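Local coordinates for protein lactococcal phage P2 ORF15 (Lactococcus phage p2, PDB 2WZP) that probably serves as the distal tail (Dit) protein, a ring-forming baseplate component at the tip of the phage tail, at residues Y33-N38 with N112-K117; R55-S60 with E94-S99; G63-N68 with T85-E90; D139-E144 with F152-T157. One frame throughout, in Å; residues are numbered along the deposited sequence.

Contact 1 of 4, residues Y33-N38 with N112-K117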
loop_
_atom_site.group_PDB
_atom_site.type_symbol
_atom_site.label_atom_id
_atom_site.label_comp_id
_atom_site.label_asym_id
_atom_site.label_seq_id
_atom_site.Cartn_x
_atom_site.Cartn_y
_atom_site.Cartn_z
ATOM N N TYR M 33 -6.622 -14.523 -32.553
ATOM C CA TYR M 33 -5.924 -13.307 -32.957
ATOM C C TYR M 33 -4.805 -13.687 -33.898
ATOM O O TYR M 33 -4.144 -14.698 -33.687
ATOM C CB TYR M 33 -5.311 -12.557 -31.759
ATOM C CG TYR M 33 -6.289 -11.829 -30.867
ATOM C CD1 TYR M 33 -7.167 -10.880 -31.387
ATOM C CD2 TYR M 33 -6.247 -11.986 -29.486
ATOM C CE1 TYR M 33 -8.045 -10.180 -30.561
ATOM C CE2 TYR M 33 -7.096 -11.263 -28.646
ATOM C CZ TYR M 33 -8.013 -10.384 -29.191
ATOM O OH TYR M 33 -8.840 -9.670 -28.363
ATOM N N LYS M 34 -4.558 -12.867 -34.918
ATOM C CA LYS M 34 -3.452 -13.104 -35.853
ATOM C C LYS M 34 -2.855 -11.769 -36.232
ATOM O O LYS M 34 -3.587 -10.787 -36.316
ATOM C CB LYS M 34 -3.939 -13.828 -37.128
ATOM C CG LYS M 34 -4.305 -15.269 -36.911
ATOM C CD LYS M 34 -4.912 -15.871 -38.142
ATOM C CE LYS M 34 -5.159 -17.356 -37.996
ATOM N NZ LYS M 34 -6.182 -17.644 -36.965
ATOM N N ILE M 35 -1.547 -11.718 -36.463
ATOM C CA ILE M 35 -0.875 -10.509 -36.924
ATOM C C ILE M 35 -0.496 -10.757 -38.388
ATOM O O ILE M 35 0.179 -11.740 -38.676
ATOM C CB ILE M 35 0.335 -10.131 -36.018
ATOM C CG1 ILE M 35 -0.131 -9.527 -34.661
ATOM C CG2 ILE M 35 1.364 -9.216 -36.727
ATOM C CD1 ILE M 35 -0.890 -8.138 -34.687
ATOM N N HIS M 36 -0.996 -9.910 -39.311
ATOM C CA HIS M 36 -0.696 -9.995 -40.743
ATOM C C HIS M 36 0.267 -8.879 -41.071
ATOM O O HIS M 36 0.039 -7.737 -40.654
ATOM C CB HIS M 36 -1.958 -9.819 -41.593
ATOM C CG HIS M 36 -2.993 -10.871 -41.394
ATOM N ND1 HIS M 36 -3.167 -11.888 -42.307
ATOM C CD2 HIS M 36 -3.905 -11.008 -40.403
ATOM C CE1 HIS M 36 -4.161 -12.623 -41.837
ATOM N NE2 HIS M 36 -4.635 -12.132 -40.691
ATOM N N THR M 37 1.330 -9.193 -41.830
ATOM C CA THR M 37 2.308 -8.183 -42.260
ATOM C C THR M 37 1.821 -7.453 -43.523
ATOM O O THR M 37 2.282 -6.345 -43.808
ATOM C CB THR M 37 3.718 -8.766 -42.428
ATOM O OG1 THR M 37 3.675 -9.825 -43.375
ATOM C CG2 THR M 37 4.335 -9.232 -41.095
ATOM N N ASN M 38 0.867 -8.059 -44.264
ATOM C CA ASN M 38 0.301 -7.457 -45.460
ATOM C C ASN M 38 -1.001 -8.122 -45.869
ATOM O O ASN M 38 -1.049 -8.841 -46.872
ATOM C CB ASN M 38 1.315 -7.463 -46.587
ATOM C CG ASN M 38 0.931 -6.635 -47.778
ATOM O OD1 ASN M 38 -0.045 -5.866 -47.798
ATOM N ND2 ASN M 38 1.675 -6.827 -48.828
ATOM N N ASN M 112 10.797 -7.356 -35.589
ATOM C CA ASN M 112 11.318 -6.799 -36.844
ATOM C C ASN M 112 10.386 -6.971 -38.003
ATOM O O ASN M 112 10.460 -6.177 -38.935
ATOM C CB ASN M 112 12.743 -7.237 -37.168
ATOM C CG ASN M 112 13.778 -6.675 -36.226
ATOM O OD1 ASN M 112 13.990 -5.469 -36.113
ATOM N ND2 ASN M 112 14.451 -7.538 -35.523
ATOM N N ASP M 113 9.480 -7.958 -37.941
ATOM C CA ASP M 113 8.460 -8.157 -38.965
ATOM C C ASP M 113 7.445 -7.045 -38.886
ATOM O O ASP M 113 7.006 -6.567 -39.923
ATOM C CB ASP M 113 7.765 -9.512 -38.802
ATOM C CG ASP M 113 8.470 -10.676 -39.462
ATOM O OD1 ASP M 113 9.583 -10.470 -40.025
ATOM O OD2 ASP M 113 7.948 -11.801 -39.371
ATOM N N ILE M 114 7.084 -6.629 -37.651
ATOM C CA ILE M 114 6.180 -5.507 -37.371
ATOM C C ILE M 114 6.876 -4.230 -37.821
ATOM O O ILE M 114 6.324 -3.476 -38.626
ATOM C CB ILE M 114 5.749 -5.442 -35.868
ATOM C CG1 ILE M 114 4.815 -6.634 -35.510
ATOM C CG2 ILE M 114 5.092 -4.088 -35.536
ATOM C CD1 ILE M 114 4.614 -6.901 -34.083
ATOM N N LEU M 115 8.120 -4.027 -37.340
ATOM C CA LEU M 115 8.934 -2.851 -37.636
ATOM C C LEU M 115 9.235 -2.631 -39.117
ATOM O O LEU M 115 9.460 -1.498 -39.517
ATOM C CB LEU M 115 10.217 -2.839 -36.781
ATOM C CG LEU M 115 10.068 -2.570 -35.269
ATOM C CD1 LEU M 115 11.395 -2.638 -34.568
ATOM C CD2 LEU M 115 9.408 -1.222 -34.983
ATOM N N SER M 116 9.219 -3.689 -39.929
ATOM C CA SER M 116 9.529 -3.598 -41.361
ATOM C C SER M 116 8.364 -3.047 -42.231
ATOM O O SER M 116 8.579 -2.736 -43.397
ATOM C CB SER M 116 10.009 -4.949 -41.875
ATOM O OG SER M 116 8.906 -5.840 -41.937
ATOM N N LYS M 117 7.142 -2.928 -41.678
ATOM C CA LYS M 117 5.981 -2.447 -42.420
ATOM C C LYS M 117 5.511 -1.117 -41.868
ATOM O O LYS M 117 5.706 -0.850 -40.694
ATOM C CB LYS M 117 4.832 -3.465 -42.330
ATOM C CG LYS M 117 5.119 -4.907 -42.780
ATOM C CD LYS M 117 5.807 -5.100 -44.159
ATOM C CE LYS M 117 4.944 -4.920 -45.372
ATOM N NZ LYS M 117 5.237 -5.988 -46.392
#
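The carbonyl end of the peptide that leaves Thr37 lies against Lys117: Thr37 O points into the folded aliphatic chain, with Lys117 CG at 3.3 Å and CE at 3.4 Å. The amide of Asn38 turns its ND2 to Asp43, and only Asn38 CB nears Lys117 NZ, at 4.2 Å. This is the C-terminal end of helix 100-115 lying against strand 32-36 of an antiparallel sheet, just where that strand runs into a loop. Bends at chi2 and chi3 (-49° and -76°) curl Lys117 round the carbonyl, while NZ has a long, weak ion pair with Asp43. The carboxylate of Asp113 is turned elsewhere, to Lys45 and the ring N-H of Trp47; of its side chain only CB meets the loop after the strand, 4.1 Å from Thr37 CG2. Thr37 OG1 is bonded to the backbone N of Lys45. Deeper in, Ile35 CG2 meets Ile114 CG1 at 4.5 Å, a loose apolar touch. With no hydrogen bond across it, the contact rests on van der Waals packing, much of it of Lys117 methylenes on Thr37 O. Asp113 O, which Thr37 CG2 approaches to 4.0 Å, takes the hydroxyl of Ser116 from above its carbonyl plane, OG at 2.9 Å.

Contact 2 of 4, residues R55-S60 with E94-S99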
loop_
_atom_site.group_PDB
_atom_site.type_symbol
_atom_site.label_atom_id
_atom_site.label_comp_id
_atom_site.label_asym_id
_atom_site.label_seq_id
_atom_site.Cartn_x
_atom_site.Cartn_y
_atom_site.Cartn_z
ATOM N N ARG M 55 2.625 -15.495 -28.688
ATOM C CA ARG M 55 1.211 -15.272 -28.344
ATOM C C ARG M 55 0.909 -13.945 -27.662
ATOM O O ARG M 55 1.752 -13.403 -26.941
ATOM C CB ARG M 55 0.690 -16.416 -27.472
ATOM C CG ARG M 55 0.781 -17.759 -28.151
ATOM C CD ARG M 55 0.131 -18.834 -27.341
ATOM N NE ARG M 55 0.675 -20.132 -27.718
ATOM C CZ ARG M 55 0.359 -21.269 -27.115
ATOM N NH1 ARG M 55 -0.516 -21.279 -26.120
ATOM N NH2 ARG M 55 0.898 -22.409 -27.519
ATOM N N PHE M 56 -0.332 -13.457 -27.857
ATOM C CA PHE M 56 -0.867 -12.242 -27.237
ATOM C C PHE M 56 -1.921 -12.673 -26.247
ATOM O O PHE M 56 -2.760 -13.525 -26.565
ATOM C CB PHE M 56 -1.544 -11.333 -28.267
ATOM C CG PHE M 56 -0.691 -10.467 -29.161
ATOM C CD1 PHE M 56 0.708 -10.488 -29.066
ATOM C CD2 PHE M 56 -1.279 -9.634 -30.103
ATOM C CE1 PHE M 56 1.492 -9.710 -29.914
ATOM C CE2 PHE M 56 -0.493 -8.842 -30.943
ATOM C CZ PHE M 56 0.886 -8.894 -30.847
ATOM N N TYR M 57 -1.891 -12.075 -25.059
ATOM C CA TYR M 57 -2.845 -12.323 -23.989
ATOM C C TYR M 57 -3.294 -10.992 -23.440
ATOM O O TYR M 57 -2.549 -10.017 -23.477
ATOM C CB TYR M 57 -2.179 -13.107 -22.836
ATOM C CG TYR M 57 -1.742 -14.509 -23.194
ATOM C CD1 TYR M 57 -2.626 -15.578 -23.108
ATOM C CD2 TYR M 57 -0.433 -14.778 -23.594
ATOM C CE1 TYR M 57 -2.234 -16.874 -23.446
ATOM C CE2 TYR M 57 -0.021 -16.079 -23.911
ATOM C CZ TYR M 57 -0.928 -17.126 -23.835
ATOM O OH TYR M 57 -0.559 -18.425 -24.126
ATOM N N GLN M 58 -4.514 -10.971 -22.903
ATOM C CA GLN M 58 -5.099 -9.857 -22.169
ATOM C C GLN M 58 -5.030 -8.474 -22.816
ATOM O O GLN M 58 -4.324 -7.600 -22.295
ATOM C CB GLN M 58 -4.532 -9.833 -20.746
ATOM C CG GLN M 58 -4.970 -11.019 -19.890
ATOM C CD GLN M 58 -3.988 -11.283 -18.782
ATOM O OE1 GLN M 58 -3.679 -10.407 -17.961
ATOM N NE2 GLN M 58 -3.464 -12.497 -18.742
ATOM N N PRO M 59 -5.794 -8.230 -23.911
ATOM C CA PRO M 59 -5.823 -6.870 -24.491
ATOM C C PRO M 59 -6.282 -5.880 -23.430
ATOM O O PRO M 59 -7.231 -6.164 -22.688
ATOM C CB PRO M 59 -6.867 -6.970 -25.609
ATOM C CG PRO M 59 -7.661 -8.197 -25.295
ATOM C CD PRO M 59 -6.724 -9.137 -24.615
ATOM N N SER M 60 -5.569 -4.753 -23.309
ATOM C CA SER M 60 -5.869 -3.743 -22.293
ATOM C C SER M 60 -7.302 -3.258 -22.416
ATOM O O SER M 60 -8.033 -3.265 -21.428
ATOM C CB SER M 60 -4.867 -2.600 -22.347
ATOM O OG SER M 60 -4.842 -2.030 -23.641
ATOM N N GLU M 94 4.008 -13.196 -24.940
ATOM C CA GLU M 94 4.660 -14.366 -24.389
ATOM C C GLU M 94 5.206 -15.262 -25.498
ATOM O O GLU M 94 4.554 -15.410 -26.552
ATOM C CB GLU M 94 3.671 -15.118 -23.502
ATOM C CG GLU M 94 3.650 -14.593 -22.074
ATOM C CD GLU M 94 2.863 -15.412 -21.067
ATOM O OE1 GLU M 94 2.756 -16.650 -21.235
ATOM O OE2 GLU M 94 2.375 -14.811 -20.083
ATOM N N THR M 95 6.421 -15.826 -25.285
ATOM C CA THR M 95 7.053 -16.744 -26.263
ATOM C C THR M 95 7.092 -18.184 -25.767
ATOM O O THR M 95 7.091 -18.424 -24.555
ATOM C CB THR M 95 8.371 -16.234 -26.842
ATOM O OG1 THR M 95 9.431 -16.393 -25.893
ATOM C CG2 THR M 95 8.278 -14.792 -27.380
ATOM N N PHE M 96 7.035 -19.149 -26.708
ATOM C CA PHE M 96 6.970 -20.585 -26.410
ATOM C C PHE M 96 8.042 -21.406 -27.152
ATOM O O PHE M 96 7.794 -22.537 -27.565
ATOM C CB PHE M 96 5.523 -21.116 -26.588
ATOM C CG PHE M 96 4.508 -20.334 -25.775
ATOM C CD1 PHE M 96 4.072 -20.796 -24.535
ATOM C CD2 PHE M 96 4.009 -19.118 -26.232
ATOM C CE1 PHE M 96 3.162 -20.046 -23.762
ATOM C CE2 PHE M 96 3.131 -18.359 -25.445
ATOM C CZ PHE M 96 2.698 -18.833 -24.222
ATOM N N GLY M 97 9.231 -20.827 -27.292
ATOM C CA GLY M 97 10.379 -21.511 -27.878
ATOM C C GLY M 97 10.909 -22.539 -26.901
ATOM O O GLY M 97 10.743 -22.386 -25.685
ATOM N N GLU M 98 11.495 -23.616 -27.425
ATOM C CA GLU M 98 11.982 -24.717 -26.597
ATOM C C GLU M 98 13.434 -24.560 -26.138
ATOM O O GLU M 98 13.953 -25.430 -25.434
ATOM C CB GLU M 98 11.721 -26.067 -27.272
ATOM C CG GLU M 98 10.258 -26.497 -27.205
ATOM C CD GLU M 98 9.658 -27.012 -28.502
ATOM O OE1 GLU M 98 10.264 -27.910 -29.132
ATOM O OE2 GLU M 98 8.559 -26.536 -28.872
ATOM N N SER M 99 14.067 -23.425 -26.476
ATOM C CA SER M 99 15.452 -23.105 -26.113
ATOM C C SER M 99 15.664 -21.598 -26.084
ATOM O O SER M 99 14.795 -20.850 -26.541
ATOM C CB SER M 99 16.421 -23.738 -27.110
ATOM O OG SER M 99 16.223 -23.275 -28.436
#
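Arg55 crosses the ring of Phe96 almost along its whole length. Its CB lies 3.7 Å from Phe96 CE2, CG and CD then pass the same ring carbon, and NE sits over the face, offset toward the rim. The extended chain carries the guanidinium flat onto that face, the two planes 23° apart. Arg55 CZ is 4.2 Å from the centroid of the Phe96 ring and 5° off its normal, a stacked cation-pi pair. NE is bonded to the carbonyl of Gly52, and NH1 has a weak bond to Tyr57 OH. Tyr57 meets Phe96 from the opposite direction, its CE2 in the ring plane at the edge, 3.9 Å from Phe96 CZ. Glu94 CB also reaches Tyr57 CE2, at 3.8 Å. In the backbone, Arg55 and Glu94 form an antiparallel hydrogen-bonded pair, Arg55 N to Glu94 O at 2.9 Å and Glu94 N to Arg55 O at 3.0 Å, which joins strand 54-57, outermost in the sheet of this chain, to strand 89-95. Lying flat on an aromatic face at the protein surface, the guanidinium probably gains cation-pi stabilisation while keeping its N-H groups directed outward in its own plane for hydrogen bonds.

Contact 3 of 4, residues G63-N68 with T85-E90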
loop_
_atom_site.group_PDB
_atom_site.type_symbol
_atom_site.label_atom_id
_atom_site.label_comp_id
_atom_site.label_asym_id
_atom_site.label_seq_id
_atom_site.Cartn_x
_atom_site.Cartn_y
_atom_site.Cartn_z
ATOM N N GLY M 63 -12.509 -1.621 -26.107
ATOM C CA GLY M 63 -13.609 -0.673 -26.018
ATOM C C GLY M 63 -13.268 0.653 -26.655
ATOM O O GLY M 63 -12.369 0.730 -27.498
ATOM N N LEU M 64 -14.012 1.701 -26.293
ATOM C CA LEU M 64 -13.829 3.044 -26.855
ATOM C C LEU M 64 -14.304 4.116 -25.908
ATOM O O LEU M 64 -14.955 3.820 -24.885
ATOM C CB LEU M 64 -14.553 3.207 -28.240
ATOM C CG LEU M 64 -16.037 2.859 -28.388
ATOM C CD1 LEU M 64 -16.906 3.856 -27.677
ATOM C CD2 LEU M 64 -16.429 2.956 -29.814
ATOM N N GLN M 65 -14.027 5.369 -26.293
ATOM C CA GLN M 65 -14.452 6.553 -25.561
ATOM C C GLN M 65 -15.188 7.437 -26.538
ATOM O O GLN M 65 -14.941 7.378 -27.743
ATOM C CB GLN M 65 -13.275 7.337 -24.939
ATOM C CG GLN M 65 -12.520 6.608 -23.842
ATOM C CD GLN M 65 -11.333 5.862 -24.405
ATOM O OE1 GLN M 65 -10.405 6.452 -24.995
ATOM N NE2 GLN M 65 -11.332 4.542 -24.223
ATOM N N SER M 66 -16.089 8.259 -26.005
ATOM C CA SER M 66 -16.853 9.203 -26.777
ATOM C C SER M 66 -17.002 10.522 -26.021
ATOM O O SER M 66 -17.003 10.555 -24.787
ATOM C CB SER M 66 -18.212 8.621 -27.118
ATOM O OG SER M 66 -18.811 9.392 -28.143
ATOM N N THR M 67 -17.088 11.612 -26.764
ATOM C CA THR M 67 -17.355 12.929 -26.200
ATOM C C THR M 67 -18.393 13.610 -27.029
ATOM O O THR M 67 -18.402 13.447 -28.254
ATOM C CB THR M 67 -16.103 13.783 -26.040
ATOM O OG1 THR M 67 -16.457 14.891 -25.195
ATOM C CG2 THR M 67 -15.538 14.299 -27.378
ATOM N N ASN M 68 -19.276 14.363 -26.376
ATOM C CA ASN M 68 -20.278 15.148 -27.099
ATOM C C ASN M 68 -20.092 16.612 -26.771
ATOM O O ASN M 68 -20.977 17.421 -27.074
ATOM C CB ASN M 68 -21.695 14.689 -26.786
ATOM C CG ASN M 68 -22.044 13.423 -27.484
ATOM O OD1 ASN M 68 -22.705 13.445 -28.526
ATOM N ND2 ASN M 68 -21.606 12.295 -26.917
ATOM N N THR M 85 -13.004 8.156 -29.752
ATOM C CA THR M 85 -11.575 7.976 -29.548
ATOM C C THR M 85 -11.368 6.475 -29.342
ATOM O O THR M 85 -12.008 5.860 -28.486
ATOM C CB THR M 85 -11.079 8.828 -28.360
ATOM O OG1 THR M 85 -11.086 10.198 -28.733
ATOM C CG2 THR M 85 -9.690 8.459 -27.912
ATOM N N GLN M 86 -10.495 5.891 -30.140
ATOM C CA GLN M 86 -10.167 4.477 -30.014
ATOM C C GLN M 86 -8.896 4.359 -29.175
ATOM O O GLN M 86 -7.867 4.928 -29.552
ATOM C CB GLN M 86 -9.996 3.827 -31.401
ATOM C CG GLN M 86 -11.303 3.779 -32.219
ATOM C CD GLN M 86 -12.257 2.738 -31.727
ATOM O OE1 GLN M 86 -12.076 2.134 -30.670
ATOM N NE2 GLN M 86 -13.301 2.495 -32.491
ATOM N N PRO M 87 -8.937 3.694 -28.005
ATOM C CA PRO M 87 -7.720 3.617 -27.182
ATOM C C PRO M 87 -6.673 2.690 -27.771
ATOM O O PRO M 87 -7.014 1.834 -28.591
ATOM C CB PRO M 87 -8.240 3.092 -25.838
ATOM C CG PRO M 87 -9.449 2.327 -26.165
ATOM C CD PRO M 87 -10.072 3.004 -27.353
ATOM N N GLN M 88 -5.408 2.845 -27.329
ATOM C CA GLN M 88 -4.311 1.964 -27.737
ATOM C C GLN M 88 -4.579 0.567 -27.199
ATOM O O GLN M 88 -5.237 0.425 -26.159
ATOM C CB GLN M 88 -2.994 2.421 -27.120
ATOM C CG GLN M 88 -2.466 3.736 -27.610
ATOM C CD GLN M 88 -1.156 3.996 -26.947
ATOM O OE1 GLN M 88 -0.977 3.781 -25.733
ATOM N NE2 GLN M 88 -0.218 4.501 -27.715
ATOM N N ILE M 89 -4.056 -0.459 -27.881
ATOM C CA ILE M 89 -4.190 -1.824 -27.403
ATOM C C ILE M 89 -2.847 -2.299 -26.905
ATOM O O ILE M 89 -1.864 -2.357 -27.652
ATOM C CB ILE M 89 -4.826 -2.844 -28.387
ATOM C CG1 ILE M 89 -6.048 -2.259 -29.117
ATOM C CG2 ILE M 89 -5.192 -4.136 -27.617
ATOM C CD1 ILE M 89 -6.651 -3.154 -30.285
ATOM N N GLU M 90 -2.814 -2.642 -25.631
ATOM C CA GLU M 90 -1.641 -3.220 -25.028
ATOM C C GLU M 90 -1.954 -4.686 -24.776
ATOM O O GLU M 90 -3.040 -5.019 -24.320
ATOM C CB GLU M 90 -1.278 -2.494 -23.749
ATOM C CG GLU M 90 0.034 -2.967 -23.158
ATOM C CD GLU M 90 0.312 -2.374 -21.806
ATOM O OE1 GLU M 90 0.451 -3.151 -20.836
ATOM O OE2 GLU M 90 0.380 -1.129 -21.710
#
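Thr85 N gives its hydrogen to Gln65 O at 2.9 Å, and the return bond runs from Gln65 N to Thr85 O at 3.0 Å. Together they make an antiparallel hydrogen-bonded pair at the base of the two-stranded arm formed by strands 64-67 and 83-85. The next such pair would place Gly63 opposite Pro87, but proline has no N-H, and Gly63 O faces its CD instead; the ladder ends there. On the face shared with Thr85, the side chain of Gln65 turns at chi2 (93°) and runs past the other segment, its OE1 3.6 Å from Thr85 CG2 and its NE2 3.5 Å from Pro87 CG. Leu64 faces the other way: its CB comes within 3.6 Å of Gln86 OE1, and its CD2 lies near Gln86 NE2. The amide of Gln86 is held at both ends from outside, OE1 by Lys163 and NE2 by the carbonyl of Asp324, which ties the foot of the arm to more distant parts of the chain. Beyond Pro87 the chain enters strand 89-95 of the seven-stranded sheet. On the other side Leu64 and Gln65 pair in an antiparallel ladder with a strand of a neighbouring subunit, and Gln86 N is bonded to Gln72 of another subunit.

Contact 4 of 4, residues D139-E144 with F152-T157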
loop_
_atom_site.group_PDB
_atom_site.type_symbol
_atom_site.label_atom_id
_atom_site.label_comp_id
_atom_site.label_asym_id
_atom_site.label_seq_id
_atom_site.Cartn_x
_atom_site.Cartn_y
_atom_site.Cartn_z
ATOM N N ASP M 139 5.137 0.722 -28.618
ATOM C CA ASP M 139 6.234 0.282 -27.776
ATOM C C ASP M 139 6.260 -1.220 -27.606
ATOM O O ASP M 139 5.250 -1.895 -27.761
ATOM C CB ASP M 139 6.264 1.004 -26.401
ATOM C CG ASP M 139 4.988 0.907 -25.609
ATOM O OD1 ASP M 139 4.320 1.958 -25.422
ATOM O OD2 ASP M 139 4.630 -0.220 -25.200
ATOM N N VAL M 140 7.446 -1.736 -27.297
ATOM C CA VAL M 140 7.723 -3.134 -27.020
ATOM C C VAL M 140 8.841 -3.159 -25.981
ATOM O O VAL M 140 9.755 -2.334 -26.056
ATOM C CB VAL M 140 8.016 -3.986 -28.276
ATOM C CG1 VAL M 140 9.322 -3.587 -28.956
ATOM C CG2 VAL M 140 7.991 -5.482 -27.948
ATOM N N THR M 141 8.720 -4.031 -24.970
ATOM C CA THR M 141 9.746 -4.195 -23.945
ATOM C C THR M 141 10.568 -5.426 -24.263
ATOM O O THR M 141 10.080 -6.323 -24.954
ATOM C CB THR M 141 9.124 -4.326 -22.527
ATOM O OG1 THR M 141 8.404 -5.559 -22.420
ATOM C CG2 THR M 141 8.228 -3.155 -22.159
ATOM N N LYS M 142 11.799 -5.476 -23.756
ATOM C CA LYS M 142 12.675 -6.649 -23.848
ATOM C C LYS M 142 13.475 -6.708 -22.585
ATOM O O LYS M 142 14.188 -5.757 -22.273
ATOM C CB LYS M 142 13.570 -6.675 -25.097
ATOM C CG LYS M 142 14.264 -8.022 -25.247
ATOM C CD LYS M 142 15.243 -8.099 -26.384
ATOM C CE LYS M 142 15.661 -9.545 -26.557
ATOM N NZ LYS M 142 16.865 -9.685 -27.400
ATOM N N THR M 143 13.284 -7.783 -21.811
ATOM C CA THR M 143 13.939 -8.008 -20.513
ATOM C C THR M 143 14.555 -9.399 -20.374
ATOM O O THR M 143 14.616 -10.145 -21.335
ATOM C CB THR M 143 12.978 -7.689 -19.333
ATOM O OG1 THR M 143 11.894 -8.621 -19.320
ATOM C CG2 THR M 143 12.475 -6.239 -19.331
ATOM N N GLU M 144 15.064 -9.702 -19.176
ATOM C CA GLU M 144 15.682 -10.962 -18.774
ATOM C C GLU M 144 15.150 -11.297 -17.377
ATOM O O GLU M 144 15.626 -10.756 -16.362
ATOM C CB GLU M 144 17.212 -10.836 -18.705
ATOM C CG GLU M 144 17.896 -10.632 -20.031
ATOM C CD GLU M 144 19.337 -10.207 -19.895
ATOM O OE1 GLU M 144 19.886 -10.266 -18.770
ATOM O OE2 GLU M 144 19.922 -9.819 -20.928
ATOM N N PHE M 152 9.968 -15.585 -23.267
ATOM C CA PHE M 152 9.741 -14.181 -22.987
ATOM C C PHE M 152 8.346 -13.919 -22.456
ATOM O O PHE M 152 7.415 -14.649 -22.780
ATOM C CB PHE M 152 10.025 -13.345 -24.242
ATOM C CG PHE M 152 11.500 -13.175 -24.537
ATOM C CD1 PHE M 152 12.210 -12.098 -24.018
ATOM C CD2 PHE M 152 12.173 -14.084 -25.348
ATOM C CE1 PHE M 152 13.563 -11.919 -24.331
ATOM C CE2 PHE M 152 13.532 -13.924 -25.630
ATOM C CZ PHE M 152 14.224 -12.854 -25.108
ATOM N N SER M 153 8.232 -12.919 -21.577
ATOM C CA SER M 153 6.997 -12.386 -20.997
ATOM C C SER M 153 7.187 -10.863 -21.016
ATOM O O SER M 153 7.876 -10.301 -20.146
ATOM C CB SER M 153 6.748 -12.913 -19.584
ATOM O OG SER M 153 5.362 -12.785 -19.289
ATOM N N GLU M 154 6.690 -10.222 -22.087
ATOM C CA GLU M 154 6.858 -8.788 -22.338
ATOM C C GLU M 154 5.522 -8.058 -22.532
ATOM O O GLU M 154 4.453 -8.671 -22.406
ATOM C CB GLU M 154 7.778 -8.585 -23.576
ATOM C CG GLU M 154 9.165 -9.214 -23.492
ATOM C CD GLU M 154 10.066 -8.899 -22.298
ATOM O OE1 GLU M 154 10.977 -9.712 -22.029
ATOM O OE2 GLU M 154 9.865 -7.864 -21.624
ATOM N N LYS M 155 5.592 -6.756 -22.851
ATOM C CA LYS M 155 4.421 -5.920 -23.127
ATOM C C LYS M 155 4.572 -5.272 -24.492
ATOM O O LYS M 155 5.628 -4.708 -24.785
ATOM C CB LYS M 155 4.254 -4.820 -22.065
ATOM C CG LYS M 155 4.039 -5.343 -20.665
ATOM C CD LYS M 155 2.674 -5.961 -20.362
ATOM C CE LYS M 155 2.556 -5.997 -18.846
ATOM N NZ LYS M 155 2.297 -4.649 -18.237
ATOM N N ILE M 156 3.537 -5.379 -25.343
ATOM C CA ILE M 156 3.507 -4.756 -26.664
ATOM C C ILE M 156 2.310 -3.792 -26.717
ATOM O O ILE M 156 1.247 -4.135 -26.194
ATOM C CB ILE M 156 3.558 -5.797 -27.813
ATOM C CG1 ILE M 156 4.011 -5.150 -29.142
ATOM C CG2 ILE M 156 2.264 -6.633 -27.956
ATOM C CD1 ILE M 156 4.236 -6.089 -30.282
ATOM N N THR M 157 2.508 -2.571 -27.253
ATOM C CA THR M 157 1.463 -1.535 -27.358
ATOM C C THR M 157 1.346 -1.045 -28.792
ATOM O O THR M 157 2.355 -0.761 -29.448
ATOM C CB THR M 157 1.721 -0.351 -26.426
ATOM O OG1 THR M 157 2.027 -0.817 -25.119
ATOM C CG2 THR M 157 0.569 0.652 -26.390
HETATM O O HOH W 1 5.256 -2.009 -23.592
HETATM O O HOH W 2 9.834 -11.055 -18.091
#
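A backbone ladder, side-chain hydrogen bonds and a few apolar touches join Asp139-Thr143 to Phe152-Thr157. The backbone part is antiparallel: Thr157 N reaches Asp139 O at 2.9 Å, Asp139 N returns to Thr157 O, Val140 and Ile156 form the next, non-hydrogen-bonded pair, and Thr141 N bonds to Lys155 O. Side-chain bonds flank and extend this ladder. Asp139 and Thr157 share a face of the sheet, where Thr157 OG1 donates to Asp139 OD2 at 2.7 Å. Thr141 OG1, set between its own N and carbonyl carbon (chi1 68°), accepts Lys155 N at 3.1 Å in place of a backbone oxygen, and donates to the anti lone pair of Glu154 OE2 at 2.8 Å. Bent at chi2 (-54°), Glu154 swings its carboxylate to Thr143, whose N meets OE1 at 3.0 Å from above the carboxylate plane; Thr143 OG1 lies close to both oxygens. The buried carboxylate is thus met by backbone and hydroxyl groups. Apolar contacts are few: Val140 CG2 meets Ile156 CG1 at 4.2 Å, and Lys142 CE approaches Phe152 CE1 obliquely at 3.9 Å. Strand 153-163 lies between 130-140 and 89-95, and helix 100-115 packs on Val140, Phe152 and Glu154. Outside the chain, Asp139 and Val140 pair with a strand of a neighbouring subunit, carrying the sheet across the interface.

All four contacts lie in the N-terminal domain and reach its seven-stranded sheet. Contacts 1, 2 and 4 share an apolar core: Ile35 CG1 meets Phe56 CE2 at 3.8 Å, Phe56 CE1 meets Ile156 CG2 at 3.7 Å, and Ile114 CD1 meets Ile156 CD1 at 3.9 Å. Thr95 OG1 probably bonds to Phe152 N at 2.8 Å, joining 2 to 4, whose centres are 10 Å apart. Contact 3 is about 7 Å from contact 1 between nearest atoms, but touches contact 2, where Ser60 N probably bonds to Glu90 O, and contact 4, where Glu90 CG lies 3.5 Å from Thr157 OG1. Between subunits, Gln65 of contact 3 packs on Asp139 of contact 4 in a neighbouring copy.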